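Side-chain contacts in hypothetical protein (Bacteroides caccae, PDB 4M8R), which is of unknown function but probably joins an N-terminal Ig-like domain to a WD40-like beta-propeller domain: residues G262-M265 and I270-L273; D116-G121 and E136-K141; Q43-F48 and S98-L103. All coordinates share one frame; numbering follows the deposited sequence.

Interaction 1 (G262-M265 and I270-L273)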
ATOM      1  N   GLY A 262     -26.714  10.724  -7.677  1.00 47.32           N
ATOM      2  CA  GLY A 262     -26.072  11.869  -7.066  1.00 47.98           C
ATOM      3  C   GLY A 262     -24.567  11.694  -7.096  1.00 46.92           C
ATOM      4  O   GLY A 262     -24.058  10.597  -7.353  1.00 44.23           O
ATOM      5  N   VAL A 263     -23.849  12.779  -6.833  1.00 48.11           N
ATOM      6  CA  VAL A 263     -22.395  12.768  -6.907  1.00 46.81           C
ATOM      7  C   VAL A 263     -21.797  13.468  -5.701  1.00 46.44           C
ATOM      8  O   VAL A 263     -22.194  14.575  -5.361  1.00 47.48           O
ATOM      9  CB  VAL A 263     -21.916  13.458  -8.198  1.00 48.52           C
ATOM     10  CG1 VAL A 263     -20.421  13.727  -8.154  1.00 48.85           C
ATOM     11  CG2 VAL A 263     -22.263  12.609  -9.409  1.00 48.25           C
ATOM     12  N   PHE A 264     -20.846  12.804  -5.055  1.00 46.10           N
ATOM     13  CA  PHE A 264     -20.090  13.407  -3.961  1.00 48.05           C
ATOM     14  C   PHE A 264     -19.102  14.417  -4.514  1.00 49.18           C
ATOM     15  O   PHE A 264     -18.321  14.099  -5.409  1.00 47.12           O
ATOM     16  CB  PHE A 264     -19.280  12.353  -3.189  1.00 46.27           C
ATOM     17  CG  PHE A 264     -20.068  11.592  -2.159  1.00 46.21           C
ATOM     18  CD1 PHE A 264     -20.467  12.202  -0.983  1.00 47.77           C
ATOM     19  CD2 PHE A 264     -20.375  10.249  -2.348  1.00 45.03           C
ATOM     20  CE1 PHE A 264     -21.178  11.497  -0.023  1.00 47.68           C
ATOM     21  CE2 PHE A 264     -21.087   9.540  -1.394  1.00 44.62           C
ATOM     22  CZ  PHE A 264     -21.493  10.168  -0.229  1.00 45.72           C
HETATM   23  N   MSE A 265     -19.111  15.618  -3.956  1.00 52.37           N
HETATM   24  CA  MSE A 265     -18.036  16.571  -4.201  1.00 56.02           C
HETATM   25  C   MSE A 265     -16.785  16.063  -3.537  1.00 55.25           C
HETATM   26  O   MSE A 265     -16.851  15.158  -2.699  1.00 54.48           O
HETATM   27  CB  MSE A 265     -18.455  17.901  -3.613  1.00 60.85           C
HETATM   28  CG  MSE A 265     -17.619  19.035  -4.174  1.00 66.26           C
HETATM   29 SE   MSE A 265     -18.458  20.728  -3.657  0.75 72.37          SE
HETATM   30  CE  MSE A 265     -20.290  20.471  -4.324  1.00 72.31           C
ATOM     31  N   ILE A 270     -20.506  17.256   0.576  1.00 59.86           N
ATOM     32  CA  ILE A 270     -21.624  17.790  -0.197  1.00 61.16           C
ATOM     33  C   ILE A 270     -21.969  16.842  -1.345  1.00 57.24           C
ATOM     34  O   ILE A 270     -21.073  16.324  -2.020  1.00 55.70           O
ATOM     35  CB  ILE A 270     -21.291  19.181  -0.782  1.00 65.66           C
ATOM     36  CG1 ILE A 270     -20.733  20.122   0.303  1.00 68.58           C
ATOM     37  CG2 ILE A 270     -22.518  19.800  -1.442  1.00 67.60           C
ATOM     38  CD1 ILE A 270     -21.711  20.472   1.407  1.00 69.87           C
ATOM     39  N   ILE A 271     -23.268  16.628  -1.562  1.00 55.16           N
ATOM     40  CA  ILE A 271     -23.759  15.750  -2.620  1.00 53.73           C
ATOM     41  C   ILE A 271     -24.620  16.533  -3.600  1.00 54.67           C
ATOM     42  O   ILE A 271     -25.501  17.281  -3.192  1.00 58.13           O
ATOM     43  CB  ILE A 271     -24.584  14.578  -2.043  1.00 53.12           C
ATOM     44  CG1 ILE A 271     -23.670  13.630  -1.247  1.00 52.27           C
ATOM     45  CG2 ILE A 271     -25.288  13.816  -3.162  1.00 52.06           C
ATOM     46  CD1 ILE A 271     -24.396  12.648  -0.345  1.00 51.19           C
ATOM     47  N   LEU A 272     -24.378  16.332  -4.891  1.00 54.62           N
ATOM     48  CA  LEU A 272     -25.148  16.992  -5.944  1.00 56.91           C
ATOM     49  C   LEU A 272     -26.283  16.091  -6.413  1.00 56.66           C
ATOM     50  O   LEU A 272     -26.056  14.945  -6.785  1.00 55.52           O
ATOM     51  CB  LEU A 272     -24.255  17.333  -7.142  1.00 57.64           C
ATOM     52  CG  LEU A 272     -23.237  18.467  -6.996  1.00 59.44           C
ATOM     53  CD1 LEU A 272     -22.191  18.148  -5.937  1.00 58.35           C
ATOM     54  CD2 LEU A 272     -22.571  18.725  -8.339  1.00 60.86           C
ATOM     55  N   LEU A 273     -27.499  16.621  -6.399  1.00 59.10           N
ATOM     56  CA  LEU A 273     -28.662  15.915  -6.917  1.00 59.95           C
ATOM     57  C   LEU A 273     -29.392  16.799  -7.918  1.00 62.68           C
ATOM     58  O   LEU A 273     -29.163  18.007  -7.989  1.00 62.55           O
ATOM     59  CB  LEU A 273     -29.623  15.565  -5.783  1.00 60.40           C
ATOM     60  CG  LEU A 273     -29.047  14.843  -4.568  1.00 58.09           C
ATOM     61  CD1 LEU A 273     -30.018  14.907  -3.395  1.00 59.15           C
ATOM     62  CD2 LEU A 273     -28.722  13.405  -4.924  1.00 54.96           C
TER
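I271 packs beside F264 across an antiparallel beta hairpin inside the WD40-like propeller domain. I271 CB sits 4.1 Å from V263 O. CG2 lies anti to the backbone N and stays near that carbonyl, while CG1 (chi1 -68°) swings beside the ring of F264, 3.5 Å from CE1. From there CD1 carries on along the ring's CE1–CZ side and comes 3.4 Å from F264 CE1, the two side chains pointing the same way. With an alanine here, CG1, CG2 and CD1 are gone, and F264 would probably lose its flank and be freer to turn against V200 and F57 of the second subunit. V263 and L272, next to this pair, form a hydrogen-bonded pair, L272 N reaching V263 O almost straight; their side chains emerge on the other sheet face, toward P306 and V327. Just past strand 262-264, M265 N bonds I270 O, nearly along the C=O axis. In M265, a selenomethionine, the bend at chi3 (-54°) sets CE against L272, which its chain crosses at about a right angle: CE ends 3.4 Å from L272 CD1 and 3.7 Å from I270 CG2.

Interaction 2 (D116-G121 and E136-K141)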
ATOM      1  N   ASP A 116     -11.334  -5.736 -17.166  1.00 45.80           N
ATOM      2  CA  ASP A 116     -11.437  -4.688 -18.185  1.00 47.52           C
ATOM      3  C   ASP A 116     -12.811  -4.022 -18.150  1.00 47.10           C
ATOM      4  O   ASP A 116     -13.833  -4.693 -17.997  1.00 46.04           O
ATOM      5  CB  ASP A 116     -11.155  -5.232 -19.594  1.00 49.88           C
ATOM      6  CG  ASP A 116     -12.198  -6.241 -20.066  1.00 51.36           C
ATOM      7  OD1 ASP A 116     -12.358  -7.285 -19.397  1.00 50.02           O
ATOM      8  OD2 ASP A 116     -12.845  -5.997 -21.111  1.00 54.77           O
ATOM      9  N   PHE A 117     -12.827  -2.700 -18.301  1.00 45.63           N
ATOM     10  CA  PHE A 117     -14.072  -1.948 -18.270  1.00 45.68           C
ATOM     11  C   PHE A 117     -14.871  -2.144 -19.549  1.00 45.11           C
ATOM     12  O   PHE A 117     -14.324  -2.093 -20.636  1.00 45.55           O
ATOM     13  CB  PHE A 117     -13.805  -0.458 -18.016  1.00 47.31           C
ATOM     14  CG  PHE A 117     -13.755  -0.110 -16.562  1.00 46.50           C
ATOM     15  CD1 PHE A 117     -12.570  -0.211 -15.852  1.00 46.92           C
ATOM     16  CD2 PHE A 117     -14.908   0.284 -15.894  1.00 47.58           C
ATOM     17  CE1 PHE A 117     -12.525   0.085 -14.502  1.00 46.10           C
ATOM     18  CE2 PHE A 117     -14.875   0.585 -14.543  1.00 47.26           C
ATOM     19  CZ  PHE A 117     -13.681   0.482 -13.846  1.00 47.61           C
ATOM     20  N   ARG A 118     -16.172  -2.366 -19.388  1.00 44.72           N
ATOM     21  CA  ARG A 118     -17.082  -2.634 -20.498  1.00 45.34           C
ATOM     22  C   ARG A 118     -18.311  -1.739 -20.376  1.00 45.56           C
ATOM     23  O   ARG A 118     -18.729  -1.395 -19.268  1.00 43.77           O
ATOM     24  CB  ARG A 118     -17.488  -4.109 -20.483  1.00 45.12           C
ATOM     25  CG  ARG A 118     -16.301  -5.053 -20.616  1.00 45.82           C
ATOM     26  CD  ARG A 118     -16.673  -6.520 -20.508  1.00 45.20           C
ATOM     27  NE  ARG A 118     -15.484  -7.361 -20.626  1.00 45.64           N
ATOM     28  CZ  ARG A 118     -15.479  -8.691 -20.544  1.00 46.14           C
ATOM     29  NH1 ARG A 118     -16.609  -9.362 -20.351  1.00 45.96           N
ATOM     30  NH2 ARG A 118     -14.335  -9.357 -20.662  1.00 45.95           N
ATOM     31  N   LEU A 119     -18.875  -1.349 -21.512  1.00 47.63           N
ATOM     32  CA  LEU A 119     -20.018  -0.445 -21.530  1.00 49.18           C
ATOM     33  C   LEU A 119     -21.310  -1.239 -21.720  1.00 50.62           C
ATOM     34  O   LEU A 119     -21.405  -2.074 -22.627  1.00 52.60           O
ATOM     35  CB  LEU A 119     -19.861   0.578 -22.654  1.00 50.84           C
ATOM     36  CG  LEU A 119     -20.849   1.737 -22.643  1.00 51.50           C
ATOM     37  CD1 LEU A 119     -20.629   2.645 -21.443  1.00 50.14           C
ATOM     38  CD2 LEU A 119     -20.728   2.520 -23.940  1.00 54.50           C
ATOM     39  N   TYR A 120     -22.295  -0.967 -20.865  1.00 49.87           N
ATOM     40  CA  TYR A 120     -23.571  -1.674 -20.883  1.00 50.67           C
ATOM     41  C   TYR A 120     -24.717  -0.689 -21.057  1.00 51.89           C
ATOM     42  O   TYR A 120     -24.713   0.379 -20.455  1.00 52.04           O
ATOM     43  CB  TYR A 120     -23.768  -2.444 -19.578  1.00 49.71           C
ATOM     44  CG  TYR A 120     -22.695  -3.464 -19.288  1.00 48.45           C
ATOM     45  CD1 TYR A 120     -21.498  -3.091 -18.686  1.00 46.66           C
ATOM     46  CD2 TYR A 120     -22.876  -4.806 -19.611  1.00 49.13           C
ATOM     47  CE1 TYR A 120     -20.510  -4.022 -18.421  1.00 46.21           C
ATOM     48  CE2 TYR A 120     -21.894  -5.747 -19.349  1.00 48.97           C
ATOM     49  CZ  TYR A 120     -20.711  -5.349 -18.755  1.00 47.79           C
ATOM     50  OH  TYR A 120     -19.734  -6.282 -18.492  1.00 48.40           O
ATOM     51  N   GLY A 121     -25.699  -1.055 -21.874  1.00 54.15           N
ATOM     52  CA  GLY A 121     -26.881  -0.223 -22.101  1.00 55.55           C
ATOM     53  C   GLY A 121     -28.151  -0.872 -21.578  1.00 55.74           C
ATOM     54  O   GLY A 121     -28.280  -2.100 -21.593  1.00 56.32           O
ATOM     55  N   GLU A 136     -11.117  -5.497 -27.756  1.00 81.40           N
ATOM     56  CA  GLU A 136     -10.933  -6.670 -28.619  1.00 87.06           C
ATOM     57  C   GLU A 136     -10.641  -7.979 -27.871  1.00 88.84           C
ATOM     58  O   GLU A 136     -10.157  -7.976 -26.734  1.00 80.35           O
ATOM     59  CB  GLU A 136      -9.846  -6.393 -29.671  1.00 89.76           C
ATOM     60  CG  GLU A 136      -9.953  -7.251 -30.927  1.00 91.91           C
ATOM     61  CD  GLU A 136      -9.852  -6.438 -32.201  1.00101.26           C
ATOM     62  OE1 GLU A 136     -10.620  -5.463 -32.331  1.00106.01           O
ATOM     63  OE2 GLU A 136      -9.021  -6.775 -33.075  1.00103.99           O
ATOM     64  N   THR A 137     -10.958  -9.088 -28.545  1.00 94.73           N
ATOM     65  CA  THR A 137     -10.839 -10.455 -28.018  1.00 94.17           C
ATOM     66  C   THR A 137     -11.839 -10.724 -26.894  1.00 95.95           C
ATOM     67  O   THR A 137     -11.551 -11.497 -25.980  1.00102.57           O
ATOM     68  CB  THR A 137      -9.397 -10.820 -27.560  1.00 90.89           C
ATOM     69  OG1 THR A 137      -9.099 -10.209 -26.297  1.00 87.24           O
ATOM     70  CG2 THR A 137      -8.361 -10.403 -28.599  1.00 91.97           C
ATOM     71  N   VAL A 138     -13.013 -10.097 -26.968  1.00 92.46           N
ATOM     72  CA  VAL A 138     -14.057 -10.321 -25.973  1.00 92.31           C
ATOM     73  C   VAL A 138     -15.344 -10.820 -26.628  1.00 99.00           C
ATOM     74  O   VAL A 138     -15.866 -10.187 -27.553  1.00 91.65           O
ATOM     75  CB  VAL A 138     -14.338  -9.050 -25.141  1.00 89.50           C
ATOM     76  CG1 VAL A 138     -15.597  -9.216 -24.295  1.00 81.20           C
ATOM     77  CG2 VAL A 138     -13.143  -8.730 -24.249  1.00 87.62           C
ATOM     78  N   THR A 139     -15.822 -11.970 -26.146  1.00108.63           N
ATOM     79  CA  THR A 139     -17.156 -12.502 -26.462  1.00114.72           C
ATOM     80  C   THR A 139     -17.533 -13.583 -25.425  1.00107.94           C
ATOM     81  O   THR A 139     -17.380 -14.781 -25.674  1.00101.29           O
ATOM     82  CB  THR A 139     -17.248 -13.077 -27.904  1.00119.54           C
ATOM     83  OG1 THR A 139     -16.926 -12.060 -28.864  1.00119.10           O
ATOM     84  CG2 THR A 139     -18.659 -13.599 -28.203  1.00117.31           C
ATOM     85  N   GLY A 140     -17.999 -13.139 -24.257  1.00102.58           N
ATOM     86  CA  GLY A 140     -18.498 -14.038 -23.209  1.00100.74           C
ATOM     87  C   GLY A 140     -19.992 -14.299 -23.340  1.00104.10           C
ATOM     88  O   GLY A 140     -20.407 -15.265 -23.979  1.00 98.08           O
ATOM     89  N   LYS A 141     -20.798 -13.430 -22.728  1.00105.09           N
ATOM     90  CA  LYS A 141     -22.264 -13.515 -22.783  1.00100.45           C
ATOM     91  C   LYS A 141     -22.857 -12.089 -22.822  1.00 89.53           C
ATOM     92  O   LYS A 141     -22.580 -11.280 -21.939  1.00 84.53           O
ATOM     93  CB  LYS A 141     -22.774 -14.316 -21.577  1.00101.07           C
ATOM     94  CG  LYS A 141     -24.252 -14.688 -21.619  1.00105.72           C
ATOM     95  CD  LYS A 141     -25.091 -13.733 -20.786  1.00101.47           C
ATOM     96  CE  LYS A 141     -24.922 -13.967 -19.290  1.00 95.85           C
ATOM     97  NZ  LYS A 141     -26.148 -14.534 -18.665  1.00 92.34           N
TER
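V138 lays its CG1 methyl over the centre of one face of the R118 guanidinium, 3.8 Å from R118 CZ. The two side chains approach from opposite directions, and CG2, the other branch, rests 3.8 Å from R118 NH2 and, more loosely, 4.2 Å from D116 OD2. The contact is thus apolar methyl on flat cation. D116, two residues back in the chain, fixes the rotation of the guanidinium: R118 NE meets D116 OD2 at 3.0 Å in a straight bond (179°), in the guanidinium plane, on the syn side of OD2 but 30° out of the carboxylate plane. R118 NH2 adds a weak bond to D116 OD1. The arginine chain is extended from CG to NE, which carries the charged end out from strand 118-123 to E136-K141, in the loop between strands 128-133 and 143-145. Strand 118-123 runs between strand 128-133 and the C-terminal strand 419-422, so the two ends of the domain share one sheet, consistent with the "Velcro" closure of beta-propellers. R118 is tied to A422 through the backbone. Farther out, R378 of the third subunit packs on D116, and E136 OE2 accepts a hydrogen bond from D410 N of that subunit.

Interaction 3 (Q43-F48 and S98-L103)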
ATOM      1  N   GLN A  43     -25.683 -25.345   8.514  1.00 48.25           N
ATOM      2  CA  GLN A  43     -25.098 -24.523   7.465  1.00 46.72           C
ATOM      3  C   GLN A  43     -23.888 -25.241   6.878  1.00 42.58           C
ATOM      4  O   GLN A  43     -23.451 -26.275   7.394  1.00 39.66           O
ATOM      5  CB  GLN A  43     -24.728 -23.144   8.010  1.00 49.20           C
ATOM      6  CG  GLN A  43     -25.909 -22.429   8.668  1.00 54.93           C
ATOM      7  CD  GLN A  43     -25.685 -20.939   8.898  1.00 59.68           C
ATOM      8  OE1 GLN A  43     -24.832 -20.314   8.267  1.00 61.38           O
ATOM      9  NE2 GLN A  43     -26.467 -20.361   9.804  1.00 64.49           N
ATOM     10  N   VAL A  44     -23.373 -24.707   5.779  1.00 40.29           N
ATOM     11  CA  VAL A  44     -22.222 -25.288   5.117  1.00 39.32           C
ATOM     12  C   VAL A  44     -21.190 -24.196   4.872  1.00 38.43           C
ATOM     13  O   VAL A  44     -21.525 -23.121   4.375  1.00 38.22           O
ATOM     14  CB  VAL A  44     -22.630 -25.956   3.791  1.00 40.57           C
ATOM     15  CG1 VAL A  44     -21.412 -26.486   3.051  1.00 40.76           C
ATOM     16  CG2 VAL A  44     -23.627 -27.084   4.047  1.00 42.86           C
ATOM     17  N   ASP A  45     -19.940 -24.489   5.230  1.00 39.88           N
ATOM     18  CA  ASP A  45     -18.821 -23.551   5.097  1.00 41.49           C
ATOM     19  C   ASP A  45     -17.786 -24.071   4.109  1.00 38.12           C
ATOM     20  O   ASP A  45     -17.562 -25.277   4.008  1.00 35.33           O
ATOM     21  CB  ASP A  45     -18.115 -23.368   6.444  1.00 46.26           C
ATOM     22  CG  ASP A  45     -18.854 -22.445   7.380  1.00 53.59           C
ATOM     23  OD1 ASP A  45     -19.389 -21.407   6.919  1.00 66.70           O
ATOM     24  OD2 ASP A  45     -18.879 -22.754   8.589  1.00 54.74           O
ATOM     25  N   PHE A  46     -17.143 -23.137   3.413  1.00 36.74           N
ATOM     26  CA  PHE A  46     -16.028 -23.434   2.527  1.00 34.17           C
ATOM     27  C   PHE A  46     -14.742 -22.895   3.125  1.00 34.25           C
ATOM     28  O   PHE A  46     -14.745 -21.818   3.723  1.00 33.84           O
ATOM     29  CB  PHE A  46     -16.199 -22.713   1.195  1.00 32.68           C
ATOM     30  CG  PHE A  46     -17.350 -23.190   0.362  1.00 32.48           C
ATOM     31  CD1 PHE A  46     -17.534 -24.541   0.104  1.00 33.37           C
ATOM     32  CD2 PHE A  46     -18.206 -22.271  -0.233  1.00 31.57           C
ATOM     33  CE1 PHE A  46     -18.577 -24.967  -0.704  1.00 34.02           C
ATOM     34  CE2 PHE A  46     -19.248 -22.692  -1.035  1.00 32.42           C
ATOM     35  CZ  PHE A  46     -19.436 -24.041  -1.271  1.00 33.61           C
ATOM     36  N   ASP A  47     -13.648 -23.633   2.945  1.00 34.65           N
ATOM     37  CA  ASP A  47     -12.301 -23.095   3.122  1.00 36.35           C
ATOM     38  C   ASP A  47     -11.564 -23.239   1.789  1.00 34.31           C
ATOM     39  O   ASP A  47     -11.560 -24.312   1.194  1.00 32.91           O
ATOM     40  CB  ASP A  47     -11.541 -23.836   4.233  1.00 43.18           C
ATOM     41  CG  ASP A  47     -11.913 -23.351   5.649  1.00 53.50           C
ATOM     42  OD1 ASP A  47     -12.813 -22.491   5.810  1.00 58.49           O
ATOM     43  OD2 ASP A  47     -11.290 -23.836   6.620  1.00 63.48           O
ATOM     44  N   PHE A  48     -10.944 -22.156   1.328  1.00 33.49           N
ATOM     45  CA  PHE A  48     -10.254 -22.126   0.038  1.00 32.67           C
ATOM     46  C   PHE A  48      -8.740 -22.066   0.224  1.00 32.56           C
ATOM     47  O   PHE A  48      -8.246 -21.360   1.103  1.00 32.18           O
ATOM     48  CB  PHE A  48     -10.689 -20.895  -0.767  1.00 32.45           C
ATOM     49  CG  PHE A  48     -12.155 -20.870  -1.108  1.00 31.75           C
ATOM     50  CD1 PHE A  48     -13.094 -20.470  -0.171  1.00 31.67           C
ATOM     51  CD2 PHE A  48     -12.588 -21.204  -2.376  1.00 31.77           C
ATOM     52  CE1 PHE A  48     -14.439 -20.430  -0.487  1.00 32.26           C
ATOM     53  CE2 PHE A  48     -13.929 -21.171  -2.699  1.00 32.08           C
ATOM     54  CZ  PHE A  48     -14.857 -20.789  -1.751  1.00 32.45           C
ATOM     55  N   SER A  98     -21.916 -24.186  16.895  1.00 74.11           N
ATOM     56  CA  SER A  98     -20.472 -24.219  17.124  1.00 81.63           C
ATOM     57  C   SER A  98     -19.745 -25.177  16.147  1.00 76.95           C
ATOM     58  O   SER A  98     -18.877 -24.756  15.372  1.00 66.61           O
ATOM     59  CB  SER A  98     -20.203 -24.630  18.589  1.00 85.86           C
ATOM     60  OG  SER A  98     -18.825 -24.839  18.853  1.00 88.00           O
ATOM     61  N   GLU A  99     -20.159 -26.442  16.167  1.00 77.52           N
ATOM     62  CA  GLU A  99     -19.377 -27.562  15.620  1.00 74.11           C
ATOM     63  C   GLU A  99     -19.184 -27.512  14.103  1.00 62.35           C
ATOM     64  O   GLU A  99     -20.052 -27.034  13.377  1.00 57.65           O
ATOM     65  CB  GLU A  99     -20.045 -28.907  15.962  1.00 83.85           C
ATOM     66  CG  GLU A  99     -20.508 -29.105  17.405  1.00 96.74           C
ATOM     67  CD  GLU A  99     -19.380 -29.426  18.368  1.00109.34           C
ATOM     68  OE1 GLU A  99     -18.214 -29.099  18.063  1.00109.68           O
ATOM     69  OE2 GLU A  99     -19.668 -30.009  19.441  1.00119.80           O
ATOM     70  N   ARG A 100     -18.038 -28.022  13.647  1.00 55.58           N
ATOM     71  CA  ARG A 100     -17.762 -28.227  12.222  1.00 50.65           C
ATOM     72  C   ARG A 100     -17.291 -29.658  11.955  1.00 47.94           C
ATOM     73  O   ARG A 100     -16.592 -30.255  12.777  1.00 46.55           O
ATOM     74  CB  ARG A 100     -16.719 -27.228  11.710  1.00 51.50           C
ATOM     75  CG  ARG A 100     -17.283 -25.841  11.463  1.00 52.41           C
ATOM     76  CD  ARG A 100     -16.293 -24.906  10.785  1.00 53.50           C
ATOM     77  NE  ARG A 100     -16.910 -23.609  10.483  1.00 57.78           N
ATOM     78  CZ  ARG A 100     -17.103 -22.618  11.361  1.00 58.44           C
ATOM     79  NH1 ARG A 100     -16.725 -22.735  12.635  1.00 57.66           N
ATOM     80  NH2 ARG A 100     -17.686 -21.488  10.960  1.00 58.34           N
HETATM   81  N   MSE A 101     -17.708 -30.203  10.814  1.00 44.70           N
HETATM   82  CA  MSE A 101     -17.278 -31.532  10.373  1.00 44.81           C
HETATM   83  C   MSE A 101     -16.938 -31.447   8.915  1.00 43.42           C
HETATM   84  O   MSE A 101     -17.711 -30.903   8.125  1.00 43.37           O
HETATM   85  CB  MSE A 101     -18.389 -32.564  10.570  1.00 46.28           C
HETATM   86  CG  MSE A 101     -17.877 -33.995  10.441  1.00 47.06           C
HETATM   87 SE   MSE A 101     -19.377 -35.280  10.384  0.75 50.11          SE
HETATM   88  CE  MSE A 101     -18.521 -36.604   9.199  1.00 50.55           C
ATOM     89  N   SER A 102     -15.783 -31.991   8.547  1.00 42.91           N
ATOM     90  CA  SER A 102     -15.357 -32.016   7.157  1.00 41.97           C
ATOM     91  C   SER A 102     -16.140 -33.074   6.399  1.00 44.14           C
ATOM     92  O   SER A 102     -16.207 -34.224   6.830  1.00 46.18           O
ATOM     93  CB  SER A 102     -13.867 -32.321   7.056  1.00 40.66           C
ATOM     94  OG  SER A 102     -13.451 -32.269   5.704  1.00 41.22           O
ATOM     95  N   LEU A 103     -16.732 -32.681   5.275  1.00 42.59           N
ATOM     96  CA  LEU A 103     -17.500 -33.600   4.444  1.00 42.80           C
ATOM     97  C   LEU A 103     -16.678 -34.090   3.264  1.00 43.69           C
ATOM     98  O   LEU A 103     -16.843 -35.223   2.818  1.00 43.03           O
ATOM     99  CB  LEU A 103     -18.764 -32.915   3.934  1.00 42.50           C
ATOM    100  CG  LEU A 103     -19.757 -32.478   5.012  1.00 44.29           C
ATOM    101  CD1 LEU A 103     -20.810 -31.564   4.399  1.00 44.66           C
ATOM    102  CD2 LEU A 103     -20.411 -33.669   5.695  1.00 45.93           C
TER
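R100 reaches across to D45 and grips its carboxylate side-on, joining two strands of the N-terminal Ig-like domain that are not neighbours in the sheet. Strand 88-96 runs between them, bonded through F93 to the backbone of D45, and the CA atoms of D45 and R100 stand 8.6 Å apart. Following S98-L103 from its start, the chain leaves the turn and enters its strand at E99; R100 is the residue that makes the contact. Its side chain runs extended from CG to NE and then turns sharply at the last torsion (chi4 79°), which presents the NE side of the guanidinium to the aspartate. R100 NE lies 2.9 Å from D45 OD2, and R100 NH2 lies 2.9 Å from the same oxygen, so two donors share one acceptor. They come from the same face of the carboxylate: NE on the anti side and tilted from its plane, NH2 from above it. The carboxylate and guanidinium planes are 24° apart, and the NE bond is bent (137° at the hydrogen). The remaining end of the arginine, NH1, bonds to T233 O of the second subunit, with a long, weak ion pair to a phosphate, probably from the crystallisation liquor. D47, two residues farther along the strand from D45, has its OD1 6.3 Å from R100 NE, too far to pair, and instead makes a salt bridge with K234 of the second subunit. With both bonds converging on one oxygen, the bridge would probably draw the negative charge of D45 toward OD2, and R100 thus holds D45 in its own chain and T233 O of the second subunit.

The three contacts lie in series along the chain and share no strand. Interactions 1 and 2 belong to the WD40-like domain, their centres about 29 Å apart, interaction 3 to the Ig-like domain, about 44 Å from interaction 1 between centres. Interaction 1 is buried and pairs adjacent strands 262-264 and 270-276 by backbone bonds and hydrocarbon packing. Interaction 2, also buried, sets a loop against strand 118-123 by a methyl on an ion-paired arginine, its salt bridge staying within one segment. In interaction 3, only partly buried, the salt bridge itself crosses between strands 43-50 and 99-108. Neighbouring subunits come near all three, the second at interactions 1 and 3, the third at interaction 2.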